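Local coordinates for protein flavoredoxin (Desulfovibrio vulgaris str. 'Miyazaki F', PDB 2D5M) that binds flavin mononucleotide and probably carries electrons as a dimeric member of the flavin reductase-like family, at residues Thr14-Val19 / Ile30-Ala36; Tyr57-Thr61 / His131-Ile135; Phe66-Ser72 / Phe114-Leu120; Gly103-Asp107 / Met139-Val143. One frame throughout, in Å; residues are numbered along the deposited sequence. Where two conformers were deposited one is given.

Interaction 1 of 4, residues Thr14-Val19 / Ile30-Ala36. With FMN (flavin mononucleotide), chain E.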
loop_
_atom_site.group_PDB
_atom_site.type_symbol
_atom_site.label_atom_id
_atom_site.label_comp_id
_atom_site.label_asym_id
_atom_site.label_seq_id
_atom_site.Cartn_x
_atom_site.Cartn_y
_atom_site.Cartn_z
ATOM N N THR A 14 -5.066 -1.646 -0.007
ATOM C CA THR A 14 -4.118 -1.662 1.123
ATOM C C THR A 14 -3.631 -3.093 1.270
ATOM O O THR A 14 -4.366 -4.041 0.914
ATOM C CB THR A 14 -4.666 -1.084 2.452
ATOM O OG1 THR A 14 -5.533 -2.019 3.088
ATOM C CG2 THR A 14 -5.392 0.235 2.195
ATOM N N PRO A 15 -2.415 -3.283 1.748
ATOM C CA PRO A 15 -1.863 -4.638 1.858
ATOM C C PRO A 15 -2.312 -5.318 3.123
ATOM O O PRO A 15 -2.902 -4.751 4.057
ATOM C CB PRO A 15 -0.367 -4.365 1.855
ATOM C CG PRO A 15 -0.240 -3.066 2.568
ATOM C CD PRO A 15 -1.421 -2.257 2.135
ATOM N N LEU A 16 -1.980 -6.610 3.181
ATOM C CA LEU A 16 -2.151 -7.409 4.382
ATOM C C LEU A 16 -0.827 -8.112 4.625
ATOM O O LEU A 16 -0.604 -9.257 4.218
ATOM C CB LEU A 16 -3.330 -8.424 4.265
ATOM C CG LEU A 16 -3.619 -9.249 5.532
ATOM C CD1 LEU A 16 -4.032 -8.346 6.664
ATOM C CD2 LEU A 16 -4.663 -10.321 5.246
ATOM N N PHE A 17 0.101 -7.394 5.243
ATOM C CA PHE A 17 1.414 -7.916 5.560
ATOM C C PHE A 17 1.405 -8.607 6.922
ATOM O O PHE A 17 0.957 -8.036 7.887
ATOM C CB PHE A 17 2.406 -6.762 5.618
ATOM C CG PHE A 17 2.683 -6.079 4.263
ATOM C CD1 PHE A 17 3.221 -4.792 4.273
ATOM C CD2 PHE A 17 2.443 -6.671 3.022
ATOM C CE1 PHE A 17 3.568 -4.107 3.134
ATOM C CE2 PHE A 17 2.816 -5.963 1.853
ATOM C CZ PHE A 17 3.383 -4.707 1.894
ATOM N N LEU A 18 2.003 -9.797 7.011
ATOM C CA LEU A 18 2.241 -10.378 8.311
ATOM C C LEU A 18 3.690 -10.087 8.723
ATOM O O LEU A 18 4.658 -10.578 8.112
ATOM C CB LEU A 18 1.964 -11.858 8.403
ATOM C CG LEU A 18 0.453 -12.179 8.410
ATOM C CD1 LEU A 18 -0.134 -11.924 7.034
ATOM C CD2 LEU A 18 0.236 -13.590 8.949
ATOM N N VAL A 19 3.847 -9.241 9.732
ATOM C CA VAL A 19 5.145 -8.782 10.215
ATOM C C VAL A 19 5.642 -9.773 11.228
ATOM O O VAL A 19 4.988 -10.006 12.262
ATOM C CB VAL A 19 5.018 -7.383 10.832
ATOM C CG1 VAL A 19 6.361 -6.944 11.370
ATOM C CG2 VAL A 19 4.520 -6.356 9.804
ATOM N N ILE A 30 3.895 -13.174 14.613
ATOM C CA ILE A 30 3.411 -12.499 13.442
ATOM C C ILE A 30 2.238 -11.634 13.866
ATOM O O ILE A 30 1.429 -12.058 14.703
ATOM C CB ILE A 30 2.932 -13.463 12.324
ATOM C CG1 ILE A 30 2.248 -14.723 12.883
ATOM C CG2 ILE A 30 4.081 -13.774 11.368
ATOM C CD1 ILE A 30 1.579 -15.639 11.862
ATOM N N MET A 31 2.134 -10.447 13.256
ATOM C CA MET A 31 0.969 -9.573 13.383
ATOM C C MET A 31 0.579 -9.093 12.013
ATOM O O MET A 31 1.386 -9.097 11.091
ATOM C CB MET A 31 1.190 -8.418 14.357
ATOM C CG MET A 31 2.359 -7.518 13.995
ATOM S SD MET A 31 2.003 -6.290 12.732
ATOM C CE MET A 31 1.051 -5.070 13.636
ATOM N N ALA A 32 -0.675 -8.675 11.838
ATOM C CA ALA A 32 -1.134 -8.112 10.577
ATOM C C ALA A 32 -0.936 -6.596 10.534
ATOM O O ALA A 32 -1.262 -5.882 11.513
ATOM C CB ALA A 32 -2.608 -8.414 10.399
ATOM N N ALA A 33 -0.472 -6.107 9.411
ATOM C CA ALA A 33 -0.273 -4.668 9.183
ATOM C C ALA A 33 -0.781 -4.311 7.782
ATOM O O ALA A 33 -0.309 -4.871 6.801
ATOM C CB ALA A 33 1.158 -4.252 9.320
ATOM N N ALA A 34 -1.684 -3.340 7.722
ATOM C CA ALA A 34 -2.121 -2.749 6.475
ATOM C C ALA A 34 -1.659 -1.314 6.294
ATOM O O ALA A 34 -1.720 -0.788 5.169
ATOM C CB ALA A 34 -3.641 -2.797 6.354
ATOM N N TRP A 35 -1.230 -0.629 7.371
ATOM C CA TRP A 35 -0.754 0.757 7.290
ATOM C C TRP A 35 0.728 0.673 6.943
ATOM O O TRP A 35 1.622 0.803 7.784
ATOM C CB TRP A 35 -0.979 1.504 8.579
ATOM C CG TRP A 35 -2.374 1.964 8.917
ATOM C CD1 TRP A 35 -2.614 2.811 9.950
ATOM C CD2 TRP A 35 -3.661 1.702 8.330
ATOM N NE1 TRP A 35 -3.943 3.090 10.050
ATOM C CE2 TRP A 35 -4.620 2.429 9.071
ATOM C CE3 TRP A 35 -4.117 0.953 7.241
ATOM C CZ2 TRP A 35 -5.975 2.409 8.782
ATOM C CZ3 TRP A 35 -5.468 0.919 6.946
ATOM C CH2 TRP A 35 -6.402 1.655 7.719
ATOM N N ALA A 36 1.005 0.381 5.682
ATOM C CA ALA A 36 2.307 -0.037 5.229
ATOM C C ALA A 36 2.400 0.101 3.729
ATOM O O ALA A 36 1.396 0.082 3.019
ATOM C CB ALA A 36 2.572 -1.506 5.613
HETATM N N1 FMN E . -1.811 -2.838 13.912
HETATM C C2 FMN E . -0.814 -1.918 13.719
HETATM O O2 FMN E . -0.181 -1.459 14.681
HETATM N N3 FMN E . -0.549 -1.482 12.424
HETATM C C4 FMN E . -1.235 -1.872 11.296
HETATM O O4 FMN E . -0.927 -1.418 10.174
HETATM C C4A FMN E . -2.305 -2.785 11.503
HETATM N N5 FMN E . -3.061 -3.169 10.446
HETATM C C5A FMN E . -3.963 -4.175 10.687
HETATM C C6 FMN E . -4.754 -4.621 9.592
HETATM C C7 FMN E . -5.668 -5.657 9.697
HETATM C C7M FMN E . -6.537 -6.090 8.540
HETATM C C8 FMN E . -5.772 -6.317 10.979
HETATM C C8M FMN E . -6.695 -7.518 11.105
HETATM C C9 FMN E . -5.062 -5.845 12.069
HETATM C C9A FMN E . -4.161 -4.799 11.952
HETATM N N10 FMN E . -3.434 -4.258 13.035
HETATM C C10 FMN E . -2.471 -3.303 12.819
HETATM C "C1'" FMN E . -3.654 -4.787 14.410
HETATM C "C2'" FMN E . -2.562 -5.757 14.853
HETATM O "O2'" FMN E . -2.288 -6.762 13.869
HETATM C "C3'" FMN E . -3.026 -6.451 16.138
HETATM O "O3'" FMN E . -3.039 -5.442 17.175
HETATM C "C4'" FMN E . -2.171 -7.636 16.559
HETATM O "O4'" FMN E . -2.953 -8.361 17.548
HETATM C "C5'" FMN E . -0.855 -7.262 17.146
HETATM O "O5'" FMN E . -0.167 -8.498 17.522
HETATM P P FMN E . 1.103 -8.482 18.512
HETATM O O1P FMN E . 0.663 -7.845 19.838
HETATM O O2P FMN E . 2.241 -7.702 17.899
HETATM O O3P FMN E . 1.374 -9.970 18.634
#
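Phe17 and Ala33 form a hydrogen-bonded pair in the antiparallel hairpin of strands 14-22 and 28-41, part of the split-barrel fold of FMN-binding flavin reductase-like proteins. Two backbone bonds close this pair, Ala33 N to Phe17 O at 2.8 Å and Phe17 N to Ala33 O; Val19 and Met31 repeat the pattern, while Leu18 and Ala32 form the non-hydrogen-bonded pair between them. Apolar contacts follow on the face of Phe17, Val19, Met31 and Ala33. Val19 CG2 lies 4.0 Å from Ala33 CB, and in one of the two conformers of Met31 its SD is 3.7 Å from Val19 CB. Past the ladder, Ala36 CB packs obliquely on the Phe17 ring, 3.6 Å from Phe17 CD1; CG of Phe17 anti to the carbonyl carbon (chi1 -68°) turns the ring that way. The 30-36 segment also reads the cofactor through its backbone: Ala32 O accepts from FMN O2' at 2.7 Å, Trp35 N gives a nearly straight bond to FMN O4, and Ala34 N donates to FMN N5 at 3.1 Å.

Interaction 2 of 4, residues Tyr57-Thr61 / His131-Ile135; sequences YRSIT and HTQFI. With ZN (zinc ion), chain D.
The Phe134 ring, on strand 133-144, is met by three side chains of helix 55-63, each from its own direction. Ile60 comes over one face: its CG2 stands 3.8 Å from the centroid of the Phe134 ring and only 10° off the normal, a CH-pi contact almost over the ring centre. The first torsion of Ile60 places this methyl anti to the backbone N, with CG1 anti to the carbonyl carbon (chi1 -66°), and CD1 also reaches the ring, 4.0 Å from Phe134 CD1. Thr61 instead approaches at the edge, its CG2 4.0 Å from Phe134 CZ, while its hydroxyl OG1 turns back to Arg58 O within the helix. Tyr57 meets the far end of the phenylalanine: Phe134 CZ lies over one face of the tyrosine ring, offset toward the rim and 3.6 Å from Tyr57 CD1. The two ring planes stand at 53°, with centroids 5.1 Å apart. At the edge of the same tyrosine ring sits Thr132 CG2, and Tyr57 OH is hydrogen-bonded to Glu127. Neighbouring His131 binds a zinc ion through ND1 at 2.1 Å, together with a water and Cys39 and Cys40 of the second subunit. The contact thus seats helix 55-63 on the start of strand 133-144, with Leu122 and Gln125 of the adjoining strand 116-126 also packing on Phe134.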
loop_
_atom_site.group_PDB
_atom_site.type_symbol
_atom_site.label_atom_id
_atom_site.label_comp_id
_atom_site.label_asym_id
_atom_site.label_seq_id
_atom_site.Cartn_x
_atom_site.Cartn_y
_atom_site.Cartn_z
ATOM N N TYR A 57 6.103 -4.438 18.197
ATOM C CA TYR A 57 6.765 -3.172 18.356
ATOM C C TYR A 57 7.988 -3.383 19.239
ATOM O O TYR A 57 9.098 -2.948 18.925
ATOM C CB TYR A 57 5.804 -2.093 18.894
ATOM C CG TYR A 57 6.432 -0.730 19.093
ATOM C CD1 TYR A 57 6.141 0.308 18.259
ATOM C CD2 TYR A 57 7.260 -0.403 20.149
ATOM C CE1 TYR A 57 6.673 1.576 18.416
ATOM C CE2 TYR A 57 7.810 0.810 20.328
ATOM C CZ TYR A 57 7.511 1.815 19.454
ATOM O OH TYR A 57 8.065 3.082 19.651
ATOM N N ARG A 58 7.733 -3.966 20.411
ATOM C CA ARG A 58 8.810 -4.200 21.365
ATOM C C ARG A 58 9.876 -5.057 20.705
ATOM O O ARG A 58 11.072 -4.746 20.767
ATOM C CB ARG A 58 8.272 -4.863 22.614
ATOM C CG ARG A 58 9.401 -5.223 23.610
ATOM C CD ARG A 58 8.822 -5.836 24.876
ATOM N NE ARG A 58 9.909 -6.231 25.759
ATOM C CZ ARG A 58 9.706 -6.627 27.028
ATOM N NH1 ARG A 58 8.457 -6.681 27.464
ATOM N NH2 ARG A 58 10.748 -6.968 27.789
ATOM N N SER A 59 9.484 -6.133 20.061
ATOM C CA SER A 59 10.482 -7.039 19.465
ATOM C C SER A 59 11.311 -6.338 18.390
ATOM O O SER A 59 12.527 -6.566 18.307
ATOM C CB SER A 59 9.792 -8.280 18.891
ATOM O OG SER A 59 9.213 -8.999 19.965
ATOM N N ILE A 60 10.698 -5.484 17.574
ATOM C CA ILE A 60 11.464 -4.811 16.545
ATOM C C ILE A 60 12.435 -3.844 17.172
ATOM O O ILE A 60 13.592 -3.723 16.730
ATOM C CB ILE A 60 10.549 -4.076 15.526
ATOM C CG1 ILE A 60 9.739 -5.090 14.737
ATOM C CG2 ILE A 60 11.372 -3.156 14.628
ATOM C CD1 ILE A 60 8.730 -4.498 13.766
ATOM N N THR A 61 12.035 -3.126 18.219
ATOM C CA THR A 61 12.950 -2.205 18.895
ATOM C C THR A 61 14.124 -2.962 19.488
ATOM O O THR A 61 15.241 -2.439 19.538
ATOM C CB THR A 61 12.308 -1.330 19.973
ATOM O OG1 THR A 61 11.855 -2.082 21.072
ATOM C CG2 THR A 61 11.119 -0.527 19.445
ATOM N N HIS A 131 2.770 10.535 14.542
ATOM C CA HIS A 131 3.072 9.574 13.448
ATOM C C HIS A 131 4.240 8.693 13.866
ATOM O O HIS A 131 5.252 9.256 14.258
ATOM C CB HIS A 131 3.197 10.445 12.280
ATOM C CG HIS A 131 3.890 9.805 11.149
ATOM N ND1 HIS A 131 3.120 9.389 10.105
ATOM C CD2 HIS A 131 5.187 9.600 10.858
ATOM C CE1 HIS A 131 3.963 8.900 9.184
ATOM N NE2 HIS A 131 5.195 9.007 9.639
ATOM N N THR A 132 4.097 7.367 13.759
ATOM C CA THR A 132 5.109 6.367 14.122
ATOM C C THR A 132 5.323 5.324 13.033
ATOM O O THR A 132 4.352 4.694 12.598
ATOM C CB THR A 132 4.538 5.752 15.466
ATOM O OG1 THR A 132 4.413 6.822 16.435
ATOM C CG2 THR A 132 5.416 4.682 15.950
ATOM N N GLN A 133 6.533 5.116 12.579
ATOM C CA GLN A 133 6.766 4.172 11.508
ATOM C C GLN A 133 8.133 3.557 11.674
ATOM O O GLN A 133 9.116 4.223 11.969
ATOM C CB GLN A 133 6.699 4.721 10.050
ATOM C CG GLN A 133 5.488 5.449 9.571
ATOM C CD GLN A 133 6.059 6.203 8.326
ATOM O OE1 GLN A 133 5.790 5.813 7.211
ATOM N NE2 GLN A 133 6.907 7.159 8.712
ATOM N N PHE A 134 8.180 2.266 11.421
ATOM C CA PHE A 134 9.448 1.561 11.268
ATOM C C PHE A 134 9.788 1.454 9.780
ATOM O O PHE A 134 8.906 1.096 8.995
ATOM C CB PHE A 134 9.387 0.140 11.854
ATOM C CG PHE A 134 9.243 0.047 13.333
ATOM C CD1 PHE A 134 8.129 -0.542 13.886
ATOM C CD2 PHE A 134 10.233 0.479 14.210
ATOM C CE1 PHE A 134 8.028 -0.687 15.241
ATOM C CE2 PHE A 134 10.063 0.327 15.578
ATOM C CZ PHE A 134 8.964 -0.230 16.114
ATOM N N ILE A 135 11.006 1.766 9.425
ATOM C CA ILE A 135 11.474 1.660 8.040
ATOM C C ILE A 135 12.446 0.517 8.003
ATOM O O ILE A 135 13.502 0.521 8.689
ATOM C CB ILE A 135 12.155 2.940 7.572
ATOM C CG1 ILE A 135 11.327 4.197 7.859
ATOM C CG2 ILE A 135 12.514 2.800 6.108
ATOM C CD1 ILE A 135 9.991 4.168 7.220
HETATM ZN ZN ZN D . 1.097 9.128 9.820
HETATM O O HOH W 1 0.264 11.177 10.172
#

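Interaction 3 of 4, residues Phe66-Ser72 / Phe114-Leu120; sequences FTISIPS and FPMAIEL
Phe66 and Leu120 begin an antiparallel ladder between strands 65-70 and 116-126, a buried part of the main sheet. Their mutual backbone bonds include Leu120 N to Phe66 O at 2.8 Å; Ile68 and Ile118 form the next hydrogen-bonded pair, with Ile118 N to Ile68 O at 2.7 Å. On the face bearing Phe66, Ile68 and Ile118, Leu120 CB sits over the centre of the Phe66 ring in a CH-pi contact, 4.0 Å from its centroid. The ring's chi1 of 58° sets CG between the backbone N and carbonyl carbon, bringing the ring back across the neighbouring strand. Leu120 CD1 also packs against Ile68 CG1, while Ile70 and Met116 run side by side. Beyond the ladder Phe114 packs on Pro71, whose CA lies over one face of the ring, 3.8 Å from its centroid. On the other face Thr67 OG1 bonds to Pro109 O, Ser69 OG to Val111 N, and Glu119 to His105 N and, as a salt bridge, Lys142. The chemistry is therefore mainly apolar on the face of Ile68 and Ile118, part of it met by the second subunit, and more polar on that of Thr67 and Ser69; Ile70 O, buried beside Pro115 CD, has no hydrogen-bond partner in the model.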
loop_
_atom_site.group_PDB
_atom_site.type_symbol
_atom_site.label_atom_id
_atom_site.label_comp_id
_atom_site.label_asym_id
_atom_site.label_seq_id
_atom_site.Cartn_x
_atom_site.Cartn_y
_atom_site.Cartn_z
ATOM N N PHE A 66 12.855 -7.588 11.083
ATOM C CA PHE A 66 11.534 -8.143 10.973
ATOM C C PHE A 66 11.397 -8.705 9.552
ATOM O O PHE A 66 12.180 -8.378 8.663
ATOM C CB PHE A 66 10.432 -7.130 11.257
ATOM C CG PHE A 66 10.398 -5.875 10.398
ATOM C CD1 PHE A 66 9.520 -5.817 9.302
ATOM C CD2 PHE A 66 11.153 -4.773 10.681
ATOM C CE1 PHE A 66 9.421 -4.646 8.559
ATOM C CE2 PHE A 66 11.099 -3.620 9.888
ATOM C CZ PHE A 66 10.223 -3.545 8.825
ATOM N N THR A 67 10.402 -9.553 9.369
ATOM C CA THR A 67 10.047 -10.024 8.063
ATOM C C THR A 67 8.627 -9.551 7.722
ATOM O O THR A 67 7.879 -9.169 8.602
ATOM C CB THR A 67 10.078 -11.566 7.957
ATOM O OG1 THR A 67 9.047 -12.055 8.793
ATOM C CG2 THR A 67 11.432 -12.104 8.333
ATOM N N ILE A 68 8.295 -9.615 6.426
ATOM C CA ILE A 68 6.943 -9.489 5.929
ATOM C C ILE A 68 6.652 -10.745 5.132
ATOM O O ILE A 68 7.317 -11.031 4.160
ATOM C CB ILE A 68 6.764 -8.206 5.118
ATOM C CG1 ILE A 68 6.791 -6.988 6.057
ATOM C CG2 ILE A 68 5.468 -8.272 4.269
ATOM C CD1 ILE A 68 6.901 -5.657 5.363
ATOM N N SER A 69 5.615 -11.446 5.557
ATOM C CA SER A 69 5.132 -12.604 4.816
ATOM C C SER A 69 3.780 -12.245 4.218
ATOM O O SER A 69 2.925 -11.653 4.883
ATOM C CB SER A 69 5.008 -13.821 5.738
ATOM O OG SER A 69 6.220 -14.175 6.337
ATOM N N ILE A 70 3.592 -12.601 2.941
ATOM C CA ILE A 70 2.388 -12.203 2.204
ATOM C C ILE A 70 1.487 -13.437 2.086
ATOM O O ILE A 70 1.880 -14.405 1.466
ATOM C CB ILE A 70 2.776 -11.612 0.862
ATOM C CG1 ILE A 70 3.604 -10.337 1.100
ATOM C CG2 ILE A 70 1.569 -11.335 0.003
ATOM C CD1 ILE A 70 3.985 -9.450 0.019
ATOM N N PRO A 71 0.302 -13.393 2.717
ATOM C CA PRO A 71 -0.572 -14.591 2.679
ATOM C C PRO A 71 -1.209 -14.703 1.281
ATOM O O PRO A 71 -1.560 -13.705 0.642
ATOM C CB PRO A 71 -1.644 -14.301 3.696
ATOM C CG PRO A 71 -1.705 -12.806 3.725
ATOM C CD PRO A 71 -0.277 -12.298 3.483
ATOM N N SER A 72 -1.465 -15.915 0.863
ATOM C CA SER A 72 -2.342 -16.283 -0.229
ATOM C C SER A 72 -3.745 -16.453 0.352
ATOM O O SER A 72 -3.953 -16.461 1.579
ATOM C CB SER A 72 -1.922 -17.536 -0.933
ATOM O OG SER A 72 -1.875 -18.584 -0.015
ATOM N N PHE A 114 3.567 -19.409 3.464
ATOM C CA PHE A 114 3.120 -18.341 2.571
ATOM C C PHE A 114 3.984 -18.308 1.314
ATOM O O PHE A 114 5.123 -18.729 1.325
ATOM C CB PHE A 114 3.139 -17.004 3.272
ATOM C CG PHE A 114 2.088 -16.816 4.355
ATOM C CD1 PHE A 114 1.237 -17.823 4.815
ATOM C CD2 PHE A 114 1.940 -15.554 4.921
ATOM C CE1 PHE A 114 0.340 -17.597 5.845
ATOM C CE2 PHE A 114 1.046 -15.342 5.934
ATOM C CZ PHE A 114 0.257 -16.344 6.415
ATOM N N PRO A 115 3.428 -17.787 0.230
ATOM C CA PRO A 115 4.124 -17.862 -1.044
ATOM C C PRO A 115 5.293 -16.914 -1.182
ATOM O O PRO A 115 6.180 -17.081 -2.055
ATOM C CB PRO A 115 3.023 -17.507 -2.039
ATOM C CG PRO A 115 2.049 -16.626 -1.269
ATOM C CD PRO A 115 2.046 -17.326 0.053
ATOM N N MET A 116 5.315 -15.872 -0.394
ATOM C CA MET A 116 6.294 -14.792 -0.539
ATOM C C MET A 116 6.662 -14.257 0.854
ATOM O O MET A 116 5.799 -14.021 1.689
ATOM C CB MET A 116 5.714 -13.685 -1.379
ATOM C CG MET A 116 6.567 -12.480 -1.615
ATOM S SD MET A 116 5.738 -11.582 -2.960
ATOM C CE MET A 116 6.888 -10.275 -3.093
ATOM N N ALA A 117 7.953 -14.023 1.055
ATOM C CA ALA A 117 8.463 -13.511 2.311
ATOM C C ALA A 117 9.605 -12.508 1.993
ATOM O O ALA A 117 10.368 -12.696 1.066
ATOM C CB ALA A 117 8.955 -14.621 3.199
ATOM N N ILE A 118 9.653 -11.468 2.792
ATOM C CA ILE A 118 10.621 -10.392 2.656
ATOM C C ILE A 118 11.377 -10.273 3.973
ATOM O O ILE A 118 10.739 -10.250 5.043
ATOM C CB ILE A 118 9.880 -9.060 2.327
ATOM C CG1 ILE A 118 8.938 -9.205 1.155
ATOM C CG2 ILE A 118 10.914 -7.966 2.129
ATOM C CD1 ILE A 118 8.059 -7.990 0.920
ATOM N N GLU A 119 12.695 -10.226 3.922
ATOM C CA GLU A 119 13.539 -10.064 5.085
ATOM C C GLU A 119 14.006 -8.626 5.195
ATOM O O GLU A 119 14.577 -8.104 4.217
ATOM C CB GLU A 119 14.769 -11.000 4.984
ATOM C CG GLU A 119 14.412 -12.464 4.925
ATOM C CD GLU A 119 15.559 -13.385 5.276
ATOM O OE1 GLU A 119 16.414 -12.938 6.113
ATOM O OE2 GLU A 119 15.552 -14.533 4.778
ATOM N N LEU A 120 13.771 -8.002 6.338
ATOM C CA LEU A 120 14.087 -6.582 6.512
ATOM C C LEU A 120 14.954 -6.324 7.747
ATOM O O LEU A 120 14.802 -6.893 8.818
ATOM C CB LEU A 120 12.816 -5.723 6.609
ATOM C CG LEU A 120 11.876 -5.877 5.409
ATOM C CD1 LEU A 120 10.715 -6.841 5.713
ATOM C CD2 LEU A 120 11.323 -4.534 4.925
#

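Interaction 4 of 4, residues Gly103-Asp107 / Met139-Val143; sequences GEHVD and MDVKV
Glu104 and Lys142 meet in a salt bridge between the loop 103-107 and strand 133-144, with Lys142 NZ 2.7 Å from Glu104 OE1. The ammonium comes to the anti side of that oxygen, 31° out of the carboxylate plane. Lys142 NZ also donates to Asp140 OD2 on its own strand, again at 2.7 Å and through the anti lone pair, and it has a third partner in Glu119 OE2. The lysine is bent near its end, which swings NZ among the three carboxylates. The second oxygen of Asp140, OD1, is bonded to Ser4 of the second subunit. Glu119 serves the loop as well, accepting from the backbone N of Glu104 and of His105. The His105 ring crosses Asp140 obliquely, its plane 71° from the carboxylate, with His105 CD2 3.6 Å from Asp140 CB; Lys142 NZ lies at the ring's edge. A small apolar contact flanks the charges, Val106 CG1 to Met139 CG at 3.8 Å. A classic beta bulge puts two residues, Met139 and Asp140, opposite Glu119 on the neighbouring strand. With one lysine set among three acidic groups, the ammonium should offset the repulsion between Glu104 OE1 and Asp140 OD2, 4.4 Å apart, and favour a charged lysine and ionised carboxylates at the dimer interface, where the sheet runs on into the second subunit.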
loop_
_atom_site.group_PDB
_atom_site.type_symbol
_atom_site.label_atom_id
_atom_site.label_comp_id
_atom_site.label_asym_id
_atom_site.label_seq_id
_atom_site.Cartn_x
_atom_site.Cartn_y
_atom_site.Cartn_z
ATOM N N GLY A 103 14.845 -16.284 9.176
ATOM C CA GLY A 103 15.452 -15.534 8.107
ATOM C C GLY A 103 16.878 -15.962 7.853
ATOM O O GLY A 103 17.591 -16.352 8.768
ATOM N N GLU A 104 17.259 -15.882 6.584
ATOM C CA GLU A 104 18.640 -16.197 6.193
ATOM C C GLU A 104 19.545 -15.009 6.366
ATOM O O GLU A 104 20.777 -15.204 6.482
ATOM C CB GLU A 104 18.639 -16.731 4.745
ATOM C CG GLU A 104 17.914 -18.090 4.686
ATOM C CD GLU A 104 17.857 -18.615 3.253
ATOM O OE1 GLU A 104 17.635 -17.735 2.346
ATOM O OE2 GLU A 104 18.060 -19.822 2.966
ATOM N N HIS A 105 19.001 -13.792 6.313
ATOM C CA HIS A 105 19.755 -12.568 6.299
ATOM C C HIS A 105 19.503 -11.692 7.529
ATOM O O HIS A 105 20.295 -10.799 7.811
ATOM C CB HIS A 105 19.445 -11.751 5.031
ATOM C CG HIS A 105 19.703 -12.515 3.781
ATOM N ND1 HIS A 105 20.918 -12.580 3.169
ATOM C CD2 HIS A 105 18.835 -13.308 3.061
ATOM C CE1 HIS A 105 20.760 -13.374 2.109
ATOM N NE2 HIS A 105 19.534 -13.830 2.018
ATOM N N VAL A 106 18.377 -11.889 8.208
ATOM C CA VAL A 106 17.963 -11.005 9.333
ATOM C C VAL A 106 17.450 -11.898 10.468
ATOM O O VAL A 106 17.003 -13.017 10.231
ATOM C CB VAL A 106 16.932 -9.935 8.958
ATOM C CG1 VAL A 106 17.340 -9.183 7.676
ATOM C CG2 VAL A 106 15.545 -10.536 8.770
ATOM N N ASP A 107 17.512 -11.286 11.644
ATOM C CA ASP A 107 17.144 -11.954 12.908
ATOM C C ASP A 107 15.644 -11.913 13.181
ATOM O O ASP A 107 15.165 -11.213 14.103
ATOM C CB ASP A 107 17.907 -11.297 14.039
ATOM C CG ASP A 107 17.764 -12.044 15.345
ATOM O OD1 ASP A 107 17.393 -13.247 15.324
ATOM O OD2 ASP A 107 18.060 -11.405 16.386
ATOM N N MET A 139 16.365 -6.828 2.533
ATOM C CA MET A 139 17.594 -7.576 2.363
ATOM C C MET A 139 17.422 -8.721 1.398
ATOM O O MET A 139 18.411 -9.156 0.752
ATOM C CB MET A 139 18.136 -8.057 3.732
ATOM C CG MET A 139 18.242 -6.980 4.770
ATOM S SD MET A 139 19.095 -5.464 4.272
ATOM C CE MET A 139 20.741 -6.094 4.086
ATOM N N ASP A 140 16.211 -9.283 1.293
ATOM C CA ASP A 140 15.919 -10.386 0.390
ATOM C C ASP A 140 14.437 -10.503 0.251
ATOM O O ASP A 140 13.674 -10.255 1.178
ATOM C CB ASP A 140 16.469 -11.719 0.937
ATOM C CG ASP A 140 16.537 -12.824 -0.083
ATOM O OD1 ASP A 140 16.680 -12.538 -1.292
ATOM O OD2 ASP A 140 16.482 -14.008 0.294
ATOM N N VAL A 141 14.003 -10.892 -0.927
ATOM C CA VAL A 141 12.625 -11.285 -1.218
ATOM C C VAL A 141 12.658 -12.741 -1.709
ATOM O O VAL A 141 13.372 -13.061 -2.661
ATOM C CB VAL A 141 12.031 -10.365 -2.292
ATOM C CG1 VAL A 141 10.609 -10.856 -2.618
ATOM C CG2 VAL A 141 12.077 -8.903 -1.884
ATOM N N LYS A 142 11.929 -13.606 -1.039
ATOM C CA LYS A 142 11.870 -15.023 -1.308
ATOM C C LYS A 142 10.486 -15.394 -1.801
ATOM O O LYS A 142 9.490 -15.014 -1.186
ATOM C CB LYS A 142 12.200 -15.867 -0.054
ATOM C CG LYS A 142 13.691 -15.875 0.300
ATOM C CD LYS A 142 13.933 -16.956 1.353
ATOM C CE LYS A 142 14.581 -16.412 2.586
ATOM N NZ LYS A 142 15.882 -15.740 2.303
ATOM N N VAL A 143 10.440 -16.144 -2.876
ATOM C CA VAL A 143 9.137 -16.530 -3.488
ATOM C C VAL A 143 9.176 -17.991 -3.803
ATOM O O VAL A 143 10.148 -18.521 -4.323
ATOM C CB VAL A 143 8.883 -15.669 -4.721
ATOM C CG1 VAL A 143 7.561 -16.090 -5.376
ATOM C CG2 VAL A 143 8.846 -14.183 -4.392
#

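In the fold
All four contacts reach one antiparallel sheet, but only interaction 1 grips the flavin directly. Interaction 3 lies beside it, with centres about 10 Å apart: Phe17 CG packs on Ile68 CG2 at 3.5 Å, and the Pro71 side chain is about 10 Å from FMN. Interaction 2 joins both, because Ile60 CD1 touches Val19 CG1 at 4.2 Å and Phe66 CD2 at 3.9 Å; its Tyr57 side chain is about 7 Å from FMN. Glu119 links interactions 3 and 4, whose centres are about 9 Å apart, its O lying 2.8 Å from Met139 N. Interaction 4, centred about 17 Å from interaction 1, does not touch it. Each of the four also meets the second subunit, so cofactor site, core and dimer interface share one framework.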